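Long-range contacts in probable alginate O-acetylase AlgJ (Pseudomonas putida, PDB 4O8V), which probably adds acetyl groups to the O-2 and O-3 positions of alginate mannuronate residues, acting together with AlgI and AlgF at the inner membrane: residues R43-T48 and P252-L257; T121-M126 and W225-A230; V130-L135 and G229-A234. One frame throughout, in Å; residues are numbered along the deposited sequence.

In the fold
From the N terminus, after a short two-stranded hairpin (11-13, 19-21), the chain forms helix 31-51, whose residues 43-48 wait some two hundred residues for their partner in helix 250-257; contact 1 closes this long loop. Contacts 2 and 3 both fall within it. Residues 121-126, which lead into helix 125-141, meet 225-230; further along that helix, residues 130-135 meet 229-234, one turn on from 225-230. Both shorter loops close at helix 227-235, sharing Gly229 and Ala230. Their centres are 9 Å apart, and they touch through Trp123 and Phe227. Contact 1 lies about 23 Å from contact 2, centre to centre, across the middle of the chain, pairing helices beside the parallel sheet.

Contact 1 of 3, residues R43-T48 and P252-L257; sequences RGVRDT and PMLKYL
Val45 meets Met253 and Leu257 where two helices run in roughly the same direction, their local axes 27° apart and 11.4 Å from each other at closest approach. That spacing is too wide for backbones to meet, and the interface is made entirely by side-chain carbons and one selenium. Val45 divides its two methyls between partners. With CG1 anti to the backbone N (chi1 164°), CG1 is brought to 3.7 Å from CG of selenomethionine Met253, while CG2 lies 3.8 Å from CD1 of Leu257 and also borders Met253 CG. The CG of Met253 is thus met by both prongs of the valine. Beyond that carbon the Met253 chain bends at its second and third torsions, yet SE stays 3.9 Å from Val45 CG1. Leu254 adds a looser touch, its CD2 4.2 Å from Val45 CG2. One turn later the pattern is thinner: Thr48 CG2 sits 4.1 Å from CD2 of Leu257, so the two methyls of this leucine serve different residues. Thr48 can offer its methyl because its hydroxyl is turned back to its own helix, where OG1 lies 2.9 Å from Gly44 O. This carbonyl also takes the amide of Thr48, and the two donors reach it from opposite faces of its plane. Were Val45 an alanine, Met253 CG and Leu257 CD1 would probably lose the methyls that face them, opening a gap between the helices. Trp272 of strand 269-275 touches both Val45 and Met253, and helix 290-297 reaches Thr48, Leu254 and Leu257. The arrangement is that of a helical layer packed on a parallel beta-sheet, as in the alpha/beta/alpha fold of SGNH hydrolases.

Contact 2 of 3, residues T121-M126 and W225-A230; sequences THWTPM and WNFLGA
His122 rests its imidazole on the indole of Trp225 as an offset stack, the ring centroids 4.5 Å apart and the planes 27° from parallel. The closest atoms are His122 CG and Trp225 NE1, at 3.3 Å, with NE1 toward the rim of the imidazole, and His122 CB makes a CH-pi contact over the five-membered ring. The opposite imidazole face is covered by the preceding residue: Thr121 OG1 stands 3.2 Å above the plane, over its centre. Trp123 follows, with CG between its backbone N and carbonyl carbon (chi1 45°). This torsion takes the indole to two partners: CD1 lies 3.6 Å from Trp225 CB, and at the far end CH2 sits 3.6 Å above the plane of the Phe227 ring, over its centre. The six-membered ring of Trp123 and the Phe227 ring are inclined by 47°, a tilted pairing. Trp123 NE1 bonds to Tyr219 O, whereas Trp123 O is buried without a polar partner in the model, its nearest neighbour across the contact being Trp225 CE3. Beyond Thr124, which caps the helix ahead, Pro125 puts CD at the edge of the Trp225 ring. A water lies 2.6 Å from Pro125 O and 2.8 Å from Trp225 O; it can donate to both, but other acceptors compete for its protons. At the His122 side of the aromatic cluster of His122, Trp123, Trp225 and Phe227, ND1 bonds to Asp120 OD1 and NE2 to Ser218 OG, consistent with a Ser-His-Asp triad in which His122 is the proposed proton acceptor. The Trp225 stack and Thr121 OG1 cover both faces of the imidazole, which would probably limit its tilting while its two nitrogens meet Asp120 and Ser218, the probable acid and nucleophile.

Contact 3 of 3, residues V130-L135 and G229-A234; sequences VAAQAL and GALQQA
The helices carrying Ala132 and Leu231 run in broadly the same direction and cross at -37°, their local axes only 8.5 Å apart, and the CA atoms of these two residues are separated by 5.0 Å. Such closeness is possible because small residues line the crossing. Ala132 occupies its middle and is the residue most covered by the partner helix. Its CB sits against backbone as much as against side chains: it is 3.6 Å from Ala230 C and nearly as close to Leu231 N. A methyl-to-methyl contact adds to this, with Ala132 CB and Ala230 CB 3.7 Å apart. Leu231 approaches from the flank. Its CG is anti to the carbonyl carbon (chi1 -79°), which carries CD2 across to 3.8 Å from Ala132 CB. The same CD2 goes on to CD1 of Leu135, at a looser 4.3 Å, so a single branch of Leu231 spans one turn of the facing helix. Near the solvent margin Ala234 closes the interface, its CB lying 3.8 Å from Ala132 O and near the aliphatic start of Gln133. No hydrogen bond joins the two segments; fit between methyls and main chain does the work, while each helix keeps its own backbone bonds. Side chains around the pair extend the packing. Phe227, one turn ahead of Leu231, packs on Ala132 and Leu135, and Trp123 lies on Ala131, extending the aromatic cluster formed at the N-terminal ends of both helices. Leu135 leans on Val57 and Ala59 of strand 55-61, an outermost strand of the parallel sheet, whereas Val130 and Ala134 turn to helix 103-109. Helix 125-141 is therefore flanked by helix 227-235, helix 103-109 and strand 55-61 at the edge of the parallel sheet.

Contact 1 of 3, residues R43-T48 and P252-L257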
loop_
_atom_site.group_PDB
_atom_site.type_symbol
_atom_site.label_atom_id
_atom_site.label_comp_id
_atom_site.label_asym_id
_atom_site.label_seq_id
_atom_site.Cartn_x
_atom_site.Cartn_y
_atom_site.Cartn_z
ATOM N N ARG A 43 -7.788 11.267 8.546
ATOM C CA ARG A 43 -8.976 12.079 8.363
ATOM C C ARG A 43 -8.605 13.536 8.021
ATOM O O ARG A 43 -9.245 14.174 7.176
ATOM C CB ARG A 43 -9.846 12.024 9.617
ATOM C CG ARG A 43 -11.162 12.761 9.488
ATOM C CD ARG A 43 -11.476 13.553 10.735
ATOM N NE ARG A 43 -11.644 12.726 11.922
ATOM C CZ ARG A 43 -11.017 12.937 13.077
ATOM N NH1 ARG A 43 -11.235 12.126 14.107
ATOM N NH2 ARG A 43 -10.169 13.950 13.203
ATOM N N GLY A 44 -7.570 14.046 8.668
ATOM C CA GLY A 44 -7.113 15.403 8.401
ATOM C C GLY A 44 -6.555 15.535 6.997
ATOM O O GLY A 44 -6.746 16.548 6.318
ATOM N N VAL A 45 -5.864 14.497 6.554
ATOM C CA VAL A 45 -5.358 14.458 5.189
ATOM C C VAL A 45 -6.518 14.468 4.191
ATOM O O VAL A 45 -6.501 15.244 3.231
ATOM C CB VAL A 45 -4.466 13.228 4.959
ATOM C CG1 VAL A 45 -4.274 13.006 3.479
ATOM C CG2 VAL A 45 -3.117 13.411 5.694
ATOM N N ARG A 46 -7.526 13.632 4.425
ATOM C CA ARG A 46 -8.728 13.611 3.583
ATOM C C ARG A 46 -9.361 14.998 3.477
ATOM O O ARG A 46 -9.753 15.436 2.390
ATOM C CB ARG A 46 -9.757 12.627 4.130
ATOM C CG ARG A 46 -11.076 12.600 3.374
ATOM C CD ARG A 46 -12.237 13.046 4.275
ATOM N NE ARG A 46 -13.526 13.007 3.591
ATOM C CZ ARG A 46 -14.233 14.085 3.253
ATOM N NH1 ARG A 46 -13.778 15.293 3.548
ATOM N NH2 ARG A 46 -15.399 13.953 2.630
ATOM N N ASP A 47 -9.476 15.677 4.610
ATOM C CA ASP A 47 -10.126 16.985 4.625
ATOM C C ASP A 47 -9.264 18.026 3.888
ATOM O O ASP A 47 -9.789 18.883 3.157
ATOM C CB ASP A 47 -10.389 17.446 6.065
ATOM C CG ASP A 47 -11.464 16.631 6.767
ATOM O OD1 ASP A 47 -12.184 15.823 6.120
ATOM O OD2 ASP A 47 -11.604 16.813 7.993
ATOM N N THR A 48 -7.950 17.955 4.090
ATOM C CA THR A 48 -7.005 18.856 3.423
ATOM C C THR A 48 -7.056 18.692 1.887
ATOM O O THR A 48 -7.133 19.678 1.141
ATOM C CB THR A 48 -5.570 18.607 3.920
ATOM O OG1 THR A 48 -5.489 18.918 5.311
ATOM C CG2 THR A 48 -4.559 19.442 3.151
ATOM N N PRO A 252 5.350 10.068 3.583
ATOM C CA PRO A 252 5.275 10.547 2.202
ATOM C C PRO A 252 4.001 11.332 1.898
ATOM O O PRO A 252 4.066 12.222 1.046
ATOM C CB PRO A 252 5.309 9.249 1.368
ATOM C CG PRO A 252 5.986 8.267 2.231
ATOM C CD PRO A 252 5.506 8.603 3.638
HETATM N N MSE A 253 2.883 11.028 2.556
HETATM C CA MSE A 253 1.669 11.819 2.325
HETATM C C MSE A 253 1.821 13.223 2.894
HETATM O O MSE A 253 1.433 14.198 2.242
HETATM C CB MSE A 253 0.432 11.156 2.923
HETATM C CG MSE A 253 -0.816 12.015 2.827
HETATM SE SE MSE A 253 -1.309 12.511 0.971
HETATM C CE MSE A 253 -2.103 10.818 0.559
ATOM N N LEU A 254 2.395 13.349 4.093
ATOM C CA LEU A 254 2.579 14.700 4.655
ATOM C C LEU A 254 3.552 15.528 3.799
ATOM O O LEU A 254 3.346 16.743 3.586
ATOM C CB LEU A 254 3.050 14.617 6.108
ATOM C CG LEU A 254 2.160 13.761 7.020
ATOM C CD1 LEU A 254 2.767 13.655 8.423
ATOM C CD2 LEU A 254 0.756 14.344 7.082
ATOM N N LYS A 255 4.597 14.878 3.298
ATOM C CA LYS A 255 5.531 15.535 2.391
ATOM C C LYS A 255 4.810 16.037 1.148
ATOM O O LYS A 255 5.000 17.180 0.720
ATOM C CB LYS A 255 6.663 14.583 2.000
ATOM C CG LYS A 255 7.643 15.146 0.989
ATOM C CD LYS A 255 8.897 14.287 0.943
ATOM C CE LYS A 255 9.669 14.481 -0.345
ATOM N NZ LYS A 255 10.849 13.568 -0.384
ATOM N N TYR A 256 3.970 15.181 0.577
ATOM C CA TYR A 256 3.194 15.555 -0.608
ATOM C C TYR A 256 2.311 16.792 -0.370
ATOM O O TYR A 256 2.262 17.705 -1.202
ATOM C CB TYR A 256 2.316 14.380 -1.069
ATOM C CG TYR A 256 1.483 14.752 -2.272
ATOM C CD1 TYR A 256 2.082 15.082 -3.473
ATOM C CD2 TYR A 256 0.101 14.786 -2.195
ATOM C CE1 TYR A 256 1.320 15.431 -4.572
ATOM C CE2 TYR A 256 -0.668 15.141 -3.277
ATOM C CZ TYR A 256 -0.064 15.455 -4.456
ATOM O OH TYR A 256 -0.850 15.794 -5.534
ATOM N N LEU A 257 1.620 16.826 0.761
ATOM C CA LEU A 257 0.743 17.962 1.059
ATOM C C LEU A 257 1.511 19.271 1.178
ATOM O O LEU A 257 0.957 20.331 0.928
ATOM C CB LEU A 257 -0.032 17.727 2.357
ATOM C CG LEU A 257 -1.011 16.545 2.322
ATOM C CD1 LEU A 257 -1.614 16.335 3.697
ATOM C CD2 LEU A 257 -2.100 16.806 1.293
#

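Contact 2 of 3, residues T121-M126 and W225-A230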
loop_
_atom_site.group_PDB
_atom_site.type_symbol
_atom_site.label_atom_id
_atom_site.label_comp_id
_atom_site.label_asym_id
_atom_site.label_seq_id
_atom_site.Cartn_x
_atom_site.Cartn_y
_atom_site.Cartn_z
ATOM N N THR A 121 7.840 -9.053 1.451
ATOM C CA THR A 121 6.630 -8.463 2.018
ATOM C C THR A 121 5.604 -8.073 0.956
ATOM O O THR A 121 4.422 -7.914 1.261
ATOM C CB THR A 121 6.940 -7.184 2.843
ATOM O OG1 THR A 121 7.512 -6.204 1.976
ATOM C CG2 THR A 121 7.893 -7.504 3.984
ATOM N N HIS A 122 6.043 -7.897 -0.287
ATOM C CA HIS A 122 5.210 -7.175 -1.252
ATOM C C HIS A 122 4.282 -8.033 -2.102
ATOM O O HIS A 122 4.502 -9.225 -2.297
ATOM C CB HIS A 122 6.098 -6.349 -2.185
ATOM C CG HIS A 122 6.845 -5.264 -1.469
ATOM N ND1 HIS A 122 8.179 -5.366 -1.138
ATOM C CD2 HIS A 122 6.422 -4.070 -0.987
ATOM C CE1 HIS A 122 8.552 -4.264 -0.502
ATOM N NE2 HIS A 122 7.501 -3.467 -0.386
ATOM N N TRP A 123 3.241 -7.404 -2.636
ATOM C CA TRP A 123 2.468 -8.054 -3.675
ATOM C C TRP A 123 3.332 -8.342 -4.901
ATOM O O TRP A 123 4.321 -7.655 -5.174
ATOM C CB TRP A 123 1.249 -7.207 -4.072
ATOM C CG TRP A 123 1.499 -5.720 -4.263
ATOM C CD1 TRP A 123 2.662 -5.095 -4.654
ATOM C CD2 TRP A 123 0.513 -4.684 -4.115
ATOM N NE1 TRP A 123 2.449 -3.721 -4.743
ATOM C CE2 TRP A 123 1.143 -3.450 -4.414
ATOM C CE3 TRP A 123 -0.838 -4.683 -3.738
ATOM C CZ2 TRP A 123 0.462 -2.217 -4.348
ATOM C CZ3 TRP A 123 -1.515 -3.453 -3.682
ATOM C CH2 TRP A 123 -0.850 -2.240 -3.974
ATOM N N THR A 124 2.957 -9.393 -5.620
ATOM C CA THR A 124 3.472 -9.664 -6.952
ATOM C C THR A 124 2.902 -8.674 -7.956
ATOM O O THR A 124 1.909 -7.999 -7.672
ATOM C CB THR A 124 3.086 -11.088 -7.435
ATOM O OG1 THR A 124 1.661 -11.154 -7.604
ATOM C CG2 THR A 124 3.580 -12.177 -6.440
ATOM N N PRO A 125 3.519 -8.593 -9.138
ATOM C CA PRO A 125 2.941 -7.712 -10.153
ATOM C C PRO A 125 1.484 -8.055 -10.479
ATOM O O PRO A 125 0.677 -7.146 -10.684
ATOM C CB PRO A 125 3.840 -7.943 -11.354
ATOM C CG PRO A 125 5.148 -8.341 -10.754
ATOM C CD PRO A 125 4.827 -9.131 -9.556
HETATM N N MSE A 126 1.147 -9.344 -10.533
HETATM C CA MSE A 126 -0.245 -9.704 -10.739
HETATM C C MSE A 126 -1.121 -9.246 -9.571
HETATM O O MSE A 126 -2.251 -8.784 -9.784
HETATM C CB MSE A 126 -0.388 -11.217 -10.958
HETATM C CG MSE A 126 -1.784 -11.635 -11.350
HETATM SE SE MSE A 126 -2.875 -12.221 -9.817
HETATM C CE MSE A 126 -2.103 -14.003 -9.534
ATOM N N TRP A 225 6.843 -4.027 -8.821
ATOM C CA TRP A 225 5.450 -4.469 -8.673
ATOM C C TRP A 225 4.553 -3.777 -9.711
ATOM O O TRP A 225 3.392 -4.145 -9.861
ATOM C CB TRP A 225 4.934 -4.224 -7.242
ATOM C CG TRP A 225 6.029 -4.352 -6.188
ATOM C CD1 TRP A 225 6.327 -3.462 -5.179
ATOM C CD2 TRP A 225 6.988 -5.420 -6.076
ATOM N NE1 TRP A 225 7.407 -3.933 -4.436
ATOM C CE2 TRP A 225 7.836 -5.116 -4.982
ATOM C CE3 TRP A 225 7.218 -6.597 -6.803
ATOM C CZ2 TRP A 225 8.894 -5.947 -4.603
ATOM C CZ3 TRP A 225 8.265 -7.421 -6.424
ATOM C CH2 TRP A 225 9.097 -7.091 -5.341
ATOM N N ASN A 226 5.123 -2.795 -10.411
ATOM C CA ASN A 226 4.447 -2.034 -11.477
ATOM C C ASN A 226 3.069 -1.516 -11.068
ATOM O O ASN A 226 2.149 -1.488 -11.891
ATOM C CB ASN A 226 4.301 -2.886 -12.759
ATOM C CG ASN A 226 4.077 -2.027 -14.014
ATOM O OD1 ASN A 226 4.726 -0.998 -14.196
ATOM N ND2 ASN A 226 3.127 -2.430 -14.858
ATOM N N PHE A 227 2.909 -1.121 -9.803
ATOM C CA PHE A 227 1.608 -0.637 -9.350
ATOM C C PHE A 227 1.229 0.675 -10.049
ATOM O O PHE A 227 0.061 0.862 -10.423
ATOM C CB PHE A 227 1.598 -0.461 -7.835
ATOM C CG PHE A 227 0.245 -0.135 -7.257
ATOM C CD1 PHE A 227 -0.886 -0.836 -7.645
ATOM C CD2 PHE A 227 0.114 0.881 -6.303
ATOM C CE1 PHE A 227 -2.118 -0.545 -7.089
ATOM C CE2 PHE A 227 -1.117 1.166 -5.737
ATOM C CZ PHE A 227 -2.233 0.467 -6.134
ATOM N N LEU A 228 2.200 1.572 -10.228
ATOM C CA LEU A 228 1.931 2.809 -10.974
ATOM C C LEU A 228 1.385 2.519 -12.377
ATOM O O LEU A 228 0.385 3.101 -12.815
ATOM C CB LEU A 228 3.196 3.666 -11.098
ATOM C CG LEU A 228 3.004 5.001 -11.821
ATOM C CD1 LEU A 228 2.045 5.852 -11.033
ATOM C CD2 LEU A 228 4.337 5.683 -11.943
ATOM N N GLY A 229 2.070 1.632 -13.091
ATOM C CA GLY A 229 1.674 1.328 -14.456
ATOM C C GLY A 229 0.302 0.677 -14.461
ATOM O O GLY A 229 -0.529 0.978 -15.325
ATOM N N ALA A 230 0.072 -0.209 -13.493
ATOM C CA ALA A 230 -1.197 -0.938 -13.433
ATOM C C ALA A 230 -2.358 0.051 -13.218
ATOM O O ALA A 230 -3.429 -0.084 -13.813
ATOM C CB ALA A 230 -1.161 -1.988 -12.336
HETATM O O HOH W 1 1.249 -4.729 -11.537
#

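Contact 3 of 3, residues V130-L135 and G229-A234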
loop_
_atom_site.group_PDB
_atom_site.type_symbol
_atom_site.label_atom_id
_atom_site.label_comp_id
_atom_site.label_asym_id
_atom_site.label_seq_id
_atom_site.Cartn_x
_atom_site.Cartn_y
_atom_site.Cartn_z
ATOM N N VAL A 130 -4.367 -6.615 -9.775
ATOM C CA VAL A 130 -5.691 -6.874 -9.223
ATOM C C VAL A 130 -6.151 -5.707 -8.340
ATOM O O VAL A 130 -7.291 -5.221 -8.480
ATOM C CB VAL A 130 -5.705 -8.196 -8.421
ATOM C CG1 VAL A 130 -7.009 -8.349 -7.650
ATOM C CG2 VAL A 130 -5.497 -9.362 -9.370
ATOM N N ALA A 131 -5.253 -5.227 -7.478
ATOM C CA ALA A 131 -5.559 -4.076 -6.613
ATOM C C ALA A 131 -5.859 -2.839 -7.461
ATOM O O ALA A 131 -6.869 -2.147 -7.243
ATOM C CB ALA A 131 -4.404 -3.806 -5.629
ATOM N N ALA A 132 -5.018 -2.558 -8.450
ATOM C CA ALA A 132 -5.276 -1.414 -9.340
ATOM C C ALA A 132 -6.618 -1.529 -10.053
ATOM O O ALA A 132 -7.325 -0.527 -10.234
ATOM C CB ALA A 132 -4.160 -1.263 -10.368
ATOM N N GLN A 133 -6.985 -2.733 -10.479
ATOM C CA GLN A 133 -8.255 -2.876 -11.152
ATOM C C GLN A 133 -9.433 -2.623 -10.210
ATOM O O GLN A 133 -10.440 -2.026 -10.630
ATOM C CB GLN A 133 -8.381 -4.264 -11.814
ATOM C CG GLN A 133 -7.694 -4.301 -13.163
ATOM C CD GLN A 133 -7.443 -5.700 -13.679
ATOM O OE1 GLN A 133 -7.434 -6.668 -12.915
ATOM N NE2 GLN A 133 -7.214 -5.812 -14.980
ATOM N N ALA A 134 -9.337 -3.111 -8.976
ATOM C CA ALA A 134 -10.386 -2.875 -7.992
ATOM C C ALA A 134 -10.518 -1.376 -7.725
ATOM O O ALA A 134 -11.622 -0.854 -7.612
ATOM C CB ALA A 134 -10.097 -3.611 -6.677
ATOM N N LEU A 135 -9.384 -0.704 -7.584
ATOM C CA LEU A 135 -9.415 0.728 -7.319
ATOM C C LEU A 135 -10.024 1.482 -8.516
ATOM O O LEU A 135 -10.857 2.378 -8.343
ATOM C CB LEU A 135 -8.001 1.235 -6.974
ATOM C CG LEU A 135 -7.418 0.743 -5.653
ATOM C CD1 LEU A 135 -5.899 1.008 -5.578
ATOM C CD2 LEU A 135 -8.141 1.429 -4.489
ATOM N N GLY A 229 2.070 1.632 -13.091
ATOM C CA GLY A 229 1.674 1.328 -14.456
ATOM C C GLY A 229 0.302 0.677 -14.461
ATOM O O GLY A 229 -0.529 0.978 -15.325
ATOM N N ALA A 230 0.072 -0.209 -13.493
ATOM C CA ALA A 230 -1.197 -0.938 -13.433
ATOM C C ALA A 230 -2.358 0.051 -13.218
ATOM O O ALA A 230 -3.429 -0.084 -13.813
ATOM C CB ALA A 230 -1.161 -1.988 -12.336
ATOM N N LEU A 231 -2.120 1.065 -12.394
ATOM C CA LEU A 231 -3.091 2.130 -12.163
ATOM C C LEU A 231 -3.345 2.978 -13.417
ATOM O O LEU A 231 -4.491 3.248 -13.753
ATOM C CB LEU A 231 -2.627 3.050 -11.015
ATOM C CG LEU A 231 -2.843 2.543 -9.592
ATOM C CD1 LEU A 231 -2.139 3.442 -8.556
ATOM C CD2 LEU A 231 -4.358 2.412 -9.329
ATOM N N GLN A 232 -2.275 3.417 -14.079
ATOM C CA GLN A 232 -2.398 4.162 -15.332
ATOM C C GLN A 232 -3.257 3.399 -16.323
ATOM O O GLN A 232 -4.219 3.932 -16.875
ATOM C CB GLN A 232 -1.027 4.432 -15.950
ATOM C CG GLN A 232 -0.177 5.437 -15.188
ATOM C CD GLN A 232 1.253 5.464 -15.688
ATOM O OE1 GLN A 232 1.784 4.449 -16.133
ATOM N NE2 GLN A 232 1.890 6.622 -15.601
ATOM N N GLN A 233 -2.922 2.128 -16.528
ATOM C CA GLN A 233 -3.680 1.301 -17.448
ATOM C C GLN A 233 -5.136 1.108 -17.028
ATOM O O GLN A 233 -6.036 1.226 -17.852
ATOM C CB GLN A 233 -3.012 -0.056 -17.614
ATOM C CG GLN A 233 -3.744 -0.934 -18.622
ATOM C CD GLN A 233 -2.873 -2.034 -19.140
ATOM O OE1 GLN A 233 -1.879 -1.779 -19.817
ATOM N NE2 GLN A 233 -3.226 -3.274 -18.818
ATOM N N ALA A 234 -5.375 0.824 -15.751
ATOM C CA ALA A 234 -6.738 0.527 -15.315
ATOM C C ALA A 234 -7.597 1.797 -15.317
ATOM O O ALA A 234 -8.758 1.772 -15.753
ATOM C CB ALA A 234 -6.723 -0.137 -13.929
#